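Long-range contact in methyltransferase (Pectobacterium atrosepticum SCRI1043, PDB 2P7I), which is probably an S-adenosylmethionine-dependent methyltransferase of the Rossmann-like class, though its substrate is not known: residues B[26-37]-B[55-63]. Residues are numbered along the deposited sequence; the frame is centred on the assembly and turned at random.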
loop_
_atom_site.group_PDB
_atom_site.type_symbol
_atom_site.label_atom_id
_atom_site.label_comp_id
_atom_site.label_asym_id
_atom_site.label_seq_id
_atom_site.Cartn_x
_atom_site.Cartn_y
_atom_site.Cartn_z
ATOM N N PHE B 26 16.384 -20.980 -1.344
ATOM C CA PHE B 26 16.725 -21.881 -2.435
ATOM C C PHE B 26 15.489 -22.576 -3.006
ATOM O O PHE B 26 15.374 -22.729 -4.217
ATOM C CB PHE B 26 17.764 -22.915 -1.967
ATOM C CG PHE B 26 19.174 -22.373 -1.865
ATOM C CD1 PHE B 26 19.427 -21.045 -1.529
ATOM C CD2 PHE B 26 20.248 -23.207 -2.071
ATOM C CE1 PHE B 26 20.721 -20.562 -1.426
ATOM C CE2 PHE B 26 21.539 -22.728 -1.965
ATOM C CZ PHE B 26 21.772 -21.400 -1.646
ATOM N N ASP B 27 14.560 -22.976 -2.148
ATOM C CA ASP B 27 13.428 -23.774 -2.581
ATOM C C ASP B 27 12.230 -22.954 -2.991
ATOM O O ASP B 27 11.438 -23.400 -3.808
ATOM C CB ASP B 27 13.026 -24.758 -1.482
ATOM C CG ASP B 27 14.123 -25.769 -1.197
ATOM O OD1 ASP B 27 14.586 -26.394 -2.164
ATOM O OD2 ASP B 27 14.543 -25.898 -0.034
ATOM N N VAL B 28 12.095 -21.760 -2.441
ATOM C CA VAL B 28 10.926 -20.938 -2.737
ATOM C C VAL B 28 11.346 -19.731 -3.580
ATOM O O VAL B 28 10.813 -19.505 -4.682
ATOM C CB VAL B 28 10.162 -20.509 -1.458
ATOM C CG1 VAL B 28 9.099 -19.472 -1.798
ATOM C CG2 VAL B 28 9.524 -21.708 -0.764
HETATM N N MSE B 29 12.328 -18.975 -3.112
HETATM C CA MSE B 29 12.647 -17.738 -3.791
HETATM C C MSE B 29 13.335 -17.903 -5.148
HETATM O O MSE B 29 13.048 -17.139 -6.080
HETATM C CB MSE B 29 13.470 -16.851 -2.874
HETATM C CG MSE B 29 12.747 -16.281 -1.662
HETATM SE SE MSE B 29 11.215 -15.258 -2.144
HETATM C CE MSE B 29 12.204 -13.907 -3.071
ATOM N N HIS B 30 14.278 -18.846 -5.269
ATOM C CA HIS B 30 14.962 -19.059 -6.555
ATOM C C HIS B 30 13.984 -19.358 -7.698
ATOM O O HIS B 30 14.040 -18.727 -8.733
ATOM C CB HIS B 30 16.040 -20.130 -6.457
ATOM C CG HIS B 30 17.292 -19.681 -5.776
ATOM N ND1 HIS B 30 18.423 -20.464 -5.718
ATOM C CD2 HIS B 30 17.601 -18.532 -5.129
ATOM C CE1 HIS B 30 19.375 -19.820 -5.076
ATOM N NE2 HIS B 30 18.903 -18.649 -4.702
ATOM N N PRO B 31 13.081 -20.329 -7.519
ATOM C CA PRO B 31 12.112 -20.549 -8.601
ATOM C C PRO B 31 11.192 -19.364 -8.963
ATOM O O PRO B 31 10.928 -19.143 -10.138
ATOM C CB PRO B 31 11.314 -21.791 -8.127
ATOM C CG PRO B 31 11.647 -21.978 -6.706
ATOM C CD PRO B 31 12.981 -21.337 -6.453
ATOM N N PHE B 32 10.727 -18.612 -7.982
ATOM C CA PHE B 32 9.905 -17.434 -8.244
ATOM C C PHE B 32 10.717 -16.343 -8.912
ATOM O O PHE B 32 10.183 -15.608 -9.724
ATOM C CB PHE B 32 9.234 -16.925 -6.962
ATOM C CG PHE B 32 8.070 -17.763 -6.523
ATOM C CD1 PHE B 32 7.072 -18.119 -7.422
ATOM C CD2 PHE B 32 7.958 -18.186 -5.220
ATOM C CE1 PHE B 32 5.990 -18.883 -7.039
ATOM C CE2 PHE B 32 6.855 -18.976 -4.832
ATOM C CZ PHE B 32 5.882 -19.316 -5.754
HETATM N N MSE B 33 12.000 -16.253 -8.596
HETATM C CA MSE B 33 12.853 -15.280 -9.273
HETATM C C MSE B 33 12.935 -15.608 -10.777
HETATM O O MSE B 33 12.809 -14.720 -11.625
HETATM C CB MSE B 33 14.252 -15.292 -8.650
HETATM C CG MSE B 33 14.371 -14.465 -7.388
HETATM SE SE MSE B 33 16.115 -14.764 -6.602
HETATM C CE MSE B 33 15.799 -13.772 -5.066
ATOM N N VAL B 34 13.155 -16.877 -11.117
ATOM C CA VAL B 34 13.173 -17.313 -12.510
ATOM C C VAL B 34 11.812 -17.041 -13.169
ATOM O O VAL B 34 11.769 -16.533 -14.276
ATOM C CB VAL B 34 13.622 -18.793 -12.648
ATOM C CG1 VAL B 34 13.503 -19.268 -14.095
ATOM C CG2 VAL B 34 15.057 -18.927 -12.178
ATOM N N ARG B 35 10.709 -17.351 -12.494
ATOM C CA ARG B 35 9.367 -16.966 -12.989
ATOM C C ARG B 35 9.295 -15.454 -13.295
ATOM O O ARG B 35 8.824 -15.053 -14.341
ATOM C CB ARG B 35 8.241 -17.375 -12.004
ATOM C CG ARG B 35 7.383 -18.591 -12.430
ATOM C CD ARG B 35 6.212 -18.906 -11.410
ATOM N NE ARG B 35 4.889 -18.284 -11.686
ATOM C CZ ARG B 35 3.788 -18.472 -10.930
ATOM N NH1 ARG B 35 3.846 -19.224 -9.838
ATOM N NH2 ARG B 35 2.620 -17.891 -11.229
ATOM N N ALA B 36 9.728 -14.633 -12.347
ATOM C CA ALA B 36 9.677 -13.176 -12.461
ATOM C C ALA B 36 10.475 -12.671 -13.666
ATOM O O ALA B 36 10.092 -11.712 -14.327
ATOM C CB ALA B 36 10.205 -12.555 -11.170
ATOM N N PHE B 37 11.602 -13.312 -13.921
ATOM C CA PHE B 37 12.502 -12.893 -15.010
ATOM C C PHE B 37 12.019 -13.316 -16.399
ATOM O O PHE B 37 12.296 -12.650 -17.392
ATOM C CB PHE B 37 13.870 -13.544 -14.826
ATOM C CG PHE B 37 14.645 -13.106 -13.604
ATOM C CD1 PHE B 37 14.218 -12.083 -12.771
ATOM C CD2 PHE B 37 15.866 -13.727 -13.317
ATOM C CE1 PHE B 37 14.965 -11.690 -11.670
ATOM C CE2 PHE B 37 16.646 -13.332 -12.215
ATOM C CZ PHE B 37 16.188 -12.337 -11.381
ATOM N N ASP B 55 23.885 -22.814 -7.604
ATOM C CA ASP B 55 22.497 -23.166 -7.307
ATOM C C ASP B 55 21.508 -22.429 -8.207
ATOM O O ASP B 55 20.526 -23.007 -8.668
ATOM C CB ASP B 55 22.162 -22.885 -5.842
ATOM C CG ASP B 55 22.946 -23.778 -4.885
ATOM O OD1 ASP B 55 22.912 -25.021 -5.036
ATOM O OD2 ASP B 55 23.617 -23.218 -3.993
ATOM N N PHE B 56 21.766 -21.160 -8.488
ATOM C CA PHE B 56 20.842 -20.426 -9.336
ATOM C C PHE B 56 21.138 -20.725 -10.800
ATOM O O PHE B 56 20.232 -20.774 -11.617
ATOM C CB PHE B 56 20.924 -18.941 -9.037
ATOM C CG PHE B 56 19.748 -18.156 -9.544
ATOM C CD1 PHE B 56 18.476 -18.376 -9.034
ATOM C CD2 PHE B 56 19.906 -17.200 -10.534
ATOM C CE1 PHE B 56 17.372 -17.662 -9.521
ATOM C CE2 PHE B 56 18.817 -16.487 -11.002
ATOM C CZ PHE B 56 17.551 -16.718 -10.490
ATOM N N THR B 57 22.403 -20.948 -11.136
ATOM C CA THR B 57 22.790 -21.213 -12.523
ATOM C C THR B 57 22.011 -22.396 -13.090
ATOM O O THR B 57 21.569 -22.364 -14.245
ATOM C CB THR B 57 24.284 -21.540 -12.645
ATOM O OG1 THR B 57 25.023 -20.762 -11.704
ATOM C CG2 THR B 57 24.778 -21.285 -14.078
ATOM N N SER B 58 21.832 -23.421 -12.274
ATOM C CA SER B 58 21.184 -24.641 -12.739
ATOM C C SER B 58 19.765 -24.360 -13.222
ATOM O O SER B 58 19.294 -24.969 -14.186
ATOM C CB SER B 58 21.192 -25.710 -11.657
ATOM O OG SER B 58 20.420 -25.311 -10.550
ATOM N N ARG B 59 19.093 -23.397 -12.589
ATOM C CA ARG B 59 17.766 -23.008 -13.034
ATOM C C ARG B 59 17.827 -22.181 -14.314
ATOM O O ARG B 59 16.972 -22.305 -15.196
ATOM C CB ARG B 59 17.065 -22.230 -11.931
ATOM C CG ARG B 59 16.877 -23.072 -10.706
ATOM C CD ARG B 59 16.066 -22.368 -9.707
ATOM N NE ARG B 59 15.858 -23.189 -8.515
ATOM C CZ ARG B 59 14.850 -24.040 -8.325
ATOM N NH1 ARG B 59 13.892 -24.218 -9.231
ATOM N NH2 ARG B 59 14.790 -24.701 -7.186
ATOM N N LEU B 60 18.834 -21.321 -14.399
ATOM C CA LEU B 60 19.058 -20.535 -15.589
ATOM C C LEU B 60 19.417 -21.378 -16.818
ATOM O O LEU B 60 19.074 -21.019 -17.950
ATOM C CB LEU B 60 20.144 -19.502 -15.302
ATOM C CG LEU B 60 19.765 -18.386 -14.320
ATOM C CD1 LEU B 60 20.984 -17.498 -14.163
ATOM C CD2 LEU B 60 18.489 -17.604 -14.783
ATOM N N GLN B 61 20.104 -22.497 -16.587
ATOM C CA GLN B 61 20.435 -23.445 -17.653
ATOM C C GLN B 61 19.213 -24.043 -18.350
ATOM O O GLN B 61 19.304 -24.485 -19.502
ATOM C CB GLN B 61 21.308 -24.574 -17.114
ATOM C CG GLN B 61 22.742 -24.160 -16.877
ATOM C CD GLN B 61 23.634 -25.347 -16.566
ATOM O OE1 GLN B 61 23.580 -25.914 -15.471
ATOM N NE2 GLN B 61 24.460 -25.731 -17.534
ATOM N N GLU B 62 18.070 -24.059 -17.670
ATOM C CA GLU B 62 16.831 -24.436 -18.339
ATOM C C GLU B 62 16.421 -23.396 -19.383
ATOM O O GLU B 62 15.593 -23.688 -20.234
ATOM C CB GLU B 62 15.696 -24.659 -17.336
ATOM C CG GLU B 62 15.988 -25.732 -16.294
ATOM C CD GLU B 62 16.548 -27.013 -16.910
ATOM O OE1 GLU B 62 15.899 -27.570 -17.827
ATOM O OE2 GLU B 62 17.647 -27.449 -16.491
ATOM N N HIS B 63 17.002 -22.199 -19.348
ATOM C CA HIS B 63 16.608 -21.141 -20.274
ATOM C C HIS B 63 17.647 -20.717 -21.296
ATOM O O HIS B 63 17.289 -20.131 -22.322
ATOM C CB HIS B 63 16.167 -19.913 -19.472
ATOM C CG HIS B 63 14.862 -20.118 -18.786
ATOM N ND1 HIS B 63 14.755 -20.796 -17.591
ATOM C CD2 HIS B 63 13.604 -19.796 -19.155
ATOM C CE1 HIS B 63 13.481 -20.869 -17.244
ATOM N NE2 HIS B 63 12.763 -20.266 -18.175
HETATM O O HOH W 1 18.250 -22.813 -6.879
#
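Phe56 holds CG anti to its backbone N (chi1 -163°), which swings the ring across to helix 26-37, while His30, with CG anti to its carbonyl carbon (chi1 -76°), turns an imidazole face to meet it. The pair is T-shaped: the Phe56 edge leads with CD1, 3.7 Å from His30 CG, and the planes stand at 74°. As a knob into a hole, the phenyl sits among His30, Met33, Val34 and Phe37; Phe56 CZ lies 3.7 Å from Val34 CG2, and the selenium of selenomethionine Met33 makes an oblique Met-aromatic contact, 5.0 Å from the ring centroid. Arg59, extended from CG to NE, runs past His30 CB and lays one guanidinium face over Pro31, whose CD is 3.8 Å from Arg59 CZ. One water bridges the helices; it lies in the His30 imidazole plane, 2.6 Å from His30 ND1, donates to Asp55 O and accepts from Arg59 NE, both at 2.9 Å. Asp55 carries a salt bridge to Arg83, beyond this interface. Helix 24-37 thus packs on the helix after strand 46-49 with the Phe56 ring as knob, and the shared water probably fixes the imidazole's rotation and satisfies Arg59 NE.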